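Local coordinates for protein putative metallopeptidase (Corynebacterium diphtheriae, PDB 3QOC) that is a putative metallopeptidase, represented here by its N-terminal creatinase/prolidase-like domain, and in the intact form probably acts as a metal-dependent aminopeptidase, at residues R15-Q20 / D27-T32; A49-K54 / P87-D92. All coordinates share one frame; numbering follows the deposited sequence.

Contact 1. Residues R15-Q20 / D27-T32; sequences RALSAQ and DAMLVT
L17 reaches from the helix 9-19 to M29 and V31 on the strand 28-31, a helix-on-sheet contact in the creatinase/prolidase-like N-terminal domain. The helix lies against one face of the mixed sheet. All three touching residues are buried, and no hydrogen bond crosses between the segments.

The apolar contacts centre on one methyl. L17 carries its branched end outward from the helix and toward the strand because chi1, 178°, sets CG opposite the backbone N. M29 and V31 are two apart on the strand, which puts both on the same face of the sheet. M29 is a selenomethionine, met at CG, near the start of its flexible, unbranched side chain, whereas the beta-branched V31 suits an extended backbone and presents a short, stiff surface. Around the contact, L40 of the helix 34-41 and I52 of the strand 49-53 also touch L17.

Polar ties are made outside the pair: S18 OG is hydrogen-bonded to the carbonyl of N53, which joins the helix to the neighbouring strand.

The packing is loose rather than tight: L17 CD2 is 4.3 Å from M29 CG and 4.4 Å from V31 CG2.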
loop_
_atom_site.group_PDB
_atom_site.type_symbol
_atom_site.label_atom_id
_atom_site.label_comp_id
_atom_site.label_asym_id
_atom_site.label_seq_id
_atom_site.Cartn_x
_atom_site.Cartn_y
_atom_site.Cartn_z
ATOM N N ARG A 15 10.552 5.713 -1.236
ATOM C CA ARG A 15 11.209 6.255 -2.419
ATOM C C ARG A 15 11.925 5.112 -3.194
ATOM O O ARG A 15 11.669 4.957 -4.358
ATOM C CB ARG A 15 12.154 7.429 -2.038
ATOM C CG ARG A 15 13.100 7.799 -3.167
ATOM C CD ARG A 15 13.620 9.292 -3.258
ATOM N NE ARG A 15 13.184 10.182 -2.173
ATOM C CZ ARG A 15 13.838 10.391 -1.024
ATOM N NH1 ARG A 15 15.006 9.778 -0.760
ATOM N NH2 ARG A 15 13.315 11.224 -0.120
ATOM N N ALA A 16 12.685 4.235 -2.517
ATOM C CA ALA A 16 13.326 3.136 -3.225
ATOM C C ALA A 16 12.298 2.178 -3.888
ATOM O O ALA A 16 12.505 1.762 -5.006
ATOM C CB ALA A 16 14.254 2.329 -2.274
ATOM N N LEU A 17 11.186 1.859 -3.210
ATOM C CA LEU A 17 10.157 1.015 -3.797
ATOM C C LEU A 17 9.524 1.730 -4.988
ATOM O O LEU A 17 9.281 1.111 -6.015
ATOM C CB LEU A 17 9.091 0.645 -2.762
ATOM C CG LEU A 17 7.893 -0.211 -3.227
ATOM C CD1 LEU A 17 8.429 -1.468 -3.909
ATOM C CD2 LEU A 17 6.995 -0.613 -2.011
ATOM N N SER A 18 9.194 2.999 -4.834
ATOM C CA SER A 18 8.663 3.765 -5.965
ATOM C C SER A 18 9.554 3.692 -7.159
ATOM O O SER A 18 9.069 3.572 -8.292
ATOM C CB SER A 18 8.504 5.219 -5.600
ATOM O OG SER A 18 7.359 5.393 -4.805
ATOM N N ALA A 19 10.864 3.687 -6.930
ATOM C CA ALA A 19 11.787 3.611 -8.053
ATOM C C ALA A 19 11.789 2.228 -8.659
ATOM O O ALA A 19 12.217 2.079 -9.793
ATOM C CB ALA A 19 13.274 4.007 -7.625
ATOM N N GLN A 20 11.409 1.194 -7.898
ATOM C CA GLN A 20 11.413 -0.170 -8.488
ATOM C C GLN A 20 10.173 -0.391 -9.447
ATOM O O GLN A 20 10.074 -1.423 -10.100
ATOM C CB GLN A 20 11.399 -1.286 -7.405
ATOM C CG GLN A 20 12.573 -1.431 -6.402
ATOM C CD GLN A 20 12.190 -2.283 -5.110
ATOM O OE1 GLN A 20 11.227 -3.085 -5.124
ATOM N NE2 GLN A 20 12.945 -2.104 -4.027
ATOM N N ASP A 27 2.112 1.057 -11.898
ATOM C CA ASP A 27 1.923 2.428 -11.485
ATOM C C ASP A 27 1.858 2.625 -9.979
ATOM O O ASP A 27 1.925 3.734 -9.509
ATOM C CB ASP A 27 0.602 2.921 -12.044
ATOM C CG ASP A 27 0.597 2.964 -13.578
ATOM O OD1 ASP A 27 1.520 3.580 -14.132
ATOM O OD2 ASP A 27 -0.284 2.372 -14.239
ATOM N N ALA A 28 1.613 1.558 -9.252
ATOM C CA ALA A 28 1.447 1.585 -7.829
ATOM C C ALA A 28 1.596 0.172 -7.289
ATOM O O ALA A 28 1.379 -0.824 -8.010
ATOM C CB ALA A 28 0.129 2.082 -7.498
HETATM N N MSE A 29 1.966 0.108 -6.028
HETATM C CA MSE A 29 2.123 -1.127 -5.361
HETATM C C MSE A 29 1.210 -1.128 -4.140
HETATM O O MSE A 29 1.187 -0.195 -3.323
HETATM C CB MSE A 29 3.581 -1.298 -4.985
HETATM C CG MSE A 29 3.895 -2.570 -4.290
HETATM SE SE MSE A 29 3.870 -4.158 -5.596
HETATM C CE MSE A 29 5.789 -4.884 -5.165
ATOM N N LEU A 30 0.436 -2.196 -4.023
ATOM C CA LEU A 30 -0.410 -2.449 -2.876
ATOM C C LEU A 30 0.308 -3.447 -1.963
ATOM O O LEU A 30 0.536 -4.597 -2.322
ATOM C CB LEU A 30 -1.705 -3.072 -3.346
ATOM C CG LEU A 30 -2.688 -3.569 -2.250
ATOM C CD1 LEU A 30 -3.073 -2.431 -1.330
ATOM C CD2 LEU A 30 -3.932 -4.116 -2.850
ATOM N N VAL A 31 0.688 -3.008 -0.786
ATOM C CA VAL A 31 1.409 -3.840 0.149
ATOM C C VAL A 31 0.446 -4.348 1.206
ATOM O O VAL A 31 -0.246 -3.558 1.845
ATOM C CB VAL A 31 2.466 -2.959 0.827
ATOM C CG1 VAL A 31 3.362 -3.823 1.770
ATOM C CG2 VAL A 31 3.307 -2.246 -0.263
ATOM N N THR A 32 0.310 -5.642 1.335
ATOM C CA THR A 32 -0.571 -6.208 2.286
ATOM C C THR A 32 0.150 -7.021 3.375
ATOM O O THR A 32 -0.409 -7.267 4.455
ATOM C CB THR A 32 -1.648 -7.103 1.548
ATOM O OG1 THR A 32 -0.997 -8.040 0.670
ATOM C CG2 THR A 32 -2.685 -6.229 0.735
#

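Contact 2. Residues A49-K54 / P87-D92; sequences ALIINK and PALLSD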
loop_
_atom_site.group_PDB
_atom_site.type_symbol
_atom_site.label_atom_id
_atom_site.label_comp_id
_atom_site.label_asym_id
_atom_site.label_seq_id
_atom_site.Cartn_x
_atom_site.Cartn_y
_atom_site.Cartn_z
ATOM N N ALA A 49 -3.302 -1.961 5.226
ATOM C CA ALA A 49 -2.894 -2.096 3.789
ATOM C C ALA A 49 -2.330 -0.772 3.392
ATOM O O ALA A 49 -2.629 0.238 4.028
ATOM C CB ALA A 49 -4.077 -2.481 2.905
ATOM N N LEU A 50 -1.471 -0.757 2.387
ATOM C CA LEU A 50 -0.623 0.407 2.083
ATOM C C LEU A 50 -0.421 0.473 0.566
ATOM O O LEU A 50 -0.060 -0.517 -0.034
ATOM C CB LEU A 50 0.768 0.297 2.726
ATOM C CG LEU A 50 1.817 1.369 2.344
ATOM C CD1 LEU A 50 1.306 2.733 2.759
ATOM C CD2 LEU A 50 3.208 1.165 2.973
ATOM N N ILE A 51 -0.705 1.610 -0.040
ATOM C CA ILE A 51 -0.531 1.765 -1.476
ATOM C C ILE A 51 0.578 2.769 -1.664
ATOM O O ILE A 51 0.523 3.825 -1.097
ATOM C CB ILE A 51 -1.795 2.244 -2.125
ATOM C CG1 ILE A 51 -1.591 2.277 -3.656
ATOM C CG2 ILE A 51 -2.191 3.581 -1.622
ATOM C CD1 ILE A 51 -2.447 1.125 -4.357
ATOM N N ILE A 52 1.623 2.396 -2.401
ATOM C CA ILE A 52 2.718 3.296 -2.785
ATOM C C ILE A 52 2.680 3.571 -4.318
ATOM O O ILE A 52 2.813 2.630 -5.071
ATOM C CB ILE A 52 4.121 2.679 -2.486
ATOM C CG1 ILE A 52 4.335 2.289 -1.005
ATOM C CG2 ILE A 52 5.244 3.668 -2.902
ATOM C CD1 ILE A 52 3.980 3.385 -0.141
ATOM N N ASN A 53 2.528 4.830 -4.739
ATOM C CA ASN A 53 2.388 5.194 -6.140
ATOM C C ASN A 53 3.776 5.551 -6.777
ATOM O O ASN A 53 4.726 5.940 -6.069
ATOM C CB ASN A 53 1.493 6.423 -6.259
ATOM C CG ASN A 53 0.087 6.181 -5.745
ATOM O OD1 ASN A 53 -0.581 5.238 -6.187
ATOM N ND2 ASN A 53 -0.362 7.002 -4.793
ATOM N N LYS A 54 3.883 5.466 -8.097
ATOM C CA LYS A 54 5.072 5.931 -8.835
ATOM C C LYS A 54 5.458 7.385 -8.517
ATOM O O LYS A 54 6.635 7.661 -8.304
ATOM C CB LYS A 54 4.877 5.796 -10.348
ATOM N N PRO A 87 -9.221 -3.929 0.216
ATOM C CA PRO A 87 -10.249 -3.625 -0.752
ATOM C C PRO A 87 -10.664 -2.177 -0.736
ATOM O O PRO A 87 -10.957 -1.606 -1.792
ATOM C CB PRO A 87 -11.414 -4.568 -0.357
ATOM C CG PRO A 87 -10.687 -5.780 0.259
ATOM C CD PRO A 87 -9.529 -5.173 0.978
ATOM N N ALA A 88 -10.666 -1.568 0.452
ATOM C CA ALA A 88 -11.099 -0.163 0.544
ATOM C C ALA A 88 -10.126 0.791 -0.108
ATOM O O ALA A 88 -10.556 1.704 -0.770
ATOM C CB ALA A 88 -11.426 0.260 2.011
ATOM N N LEU A 89 -8.817 0.638 0.086
ATOM C CA LEU A 89 -7.824 1.440 -0.717
ATOM C C LEU A 89 -8.019 1.233 -2.202
ATOM O O LEU A 89 -8.057 2.192 -2.961
ATOM C CB LEU A 89 -6.336 1.105 -0.401
ATOM C CG LEU A 89 -5.745 1.389 0.969
ATOM C CD1 LEU A 89 -4.300 0.737 1.053
ATOM C CD2 LEU A 89 -5.780 2.931 1.213
ATOM N N LEU A 90 -8.147 -0.019 -2.632
ATOM C CA LEU A 90 -8.232 -0.312 -4.064
ATOM C C LEU A 90 -9.477 0.302 -4.694
ATOM O O LEU A 90 -9.420 0.875 -5.778
ATOM C CB LEU A 90 -8.164 -1.827 -4.313
ATOM C CG LEU A 90 -7.996 -2.336 -5.727
ATOM C CD1 LEU A 90 -6.739 -1.752 -6.392
ATOM C CD2 LEU A 90 -7.926 -3.845 -5.699
ATOM N N SER A 91 -10.591 0.288 -3.979
ATOM C CA SER A 91 -11.836 0.766 -4.580
ATOM C C SER A 91 -11.794 2.286 -4.774
ATOM O O SER A 91 -12.585 2.860 -5.495
ATOM C CB SER A 91 -13.025 0.335 -3.709
ATOM O OG SER A 91 -13.848 1.447 -3.469
ATOM N N ASP A 92 -10.887 2.943 -4.073
ATOM C CA ASP A 92 -10.725 4.403 -4.208
ATOM C C ASP A 92 -9.816 4.879 -5.375
ATOM O O ASP A 92 -9.694 6.071 -5.613
ATOM C CB ASP A 92 -10.283 4.993 -2.876
ATOM C CG ASP A 92 -11.482 5.380 -1.997
ATOM O OD1 ASP A 92 -12.653 5.073 -2.349
ATOM O OD2 ASP A 92 -11.271 5.996 -0.947
#
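The helix 85-91 belongs to a beta-alpha-beta crossover that links the parallel strands 78-81 and 97-102 across the sheet, and L89 is the residue by which it rests on A49, L50 and I51 of the inner strand 49-53. Helix and strand run in roughly the same direction, with 31° between their short axes and 8.6 Å between them at closest approach.

The touching is done almost entirely by one methyl, CD1 of L89. It lies over the face of the peptide group joining A49 to L50, with L89 CD1 3.4 Å from A49 C and 3.5 Å from L50 N. The extended chain of L89, with CD1 anti to CA (chi2 171°), carries this methyl from the helix to the strand. The same CD1 meets A49 CB at 3.7 Å and, more loosely, I51 CB at 4.3 Å.

Residue size explains the arrangement. A49 and I51 both point toward the helix, and the small side chain of A49 lets a leucine methyl come down close to the backbone. Beta-branched I51 suits the extended strand and offers its CB to the L89 methyl, while its side chain also touches R59 and I93. The pairing of A49 with S61 and of L50 with V31 in the sheet probably lets the peptide beneath the methyl tolerate an apolar cover.

L50 and I52 face the other side of the sheet, where the helix 9-19 lies. On the crossover side, L89 also touches S61 of the strand 58-62, D92 forms a salt bridge with R59 of that strand, and L90 turns to L114 of the helix 108-117, which lies beside the helix 85-91.

From the N terminus, contact 1 comes first: the chain leaves the helix 9-19, passes through the short helix 21-24 and returns as the strand 28-31, closing a loop of six residues. Contact 2 opens later and closes over 32 residues that include the strands 58-62 and 78-81 and the helix 67-73. The two follow in series, neither nested nor crossed. They meet in the sheet, where the antiparallel strands 28-31 and 49-53 are neighbours, with V31 N 2.7 Å from L50 O and I52 N 2.8 Å from M29 O. Contact 1 attaches a helix to one face and contact 2 a helix to the other, giving a layered alpha/beta/alpha domain.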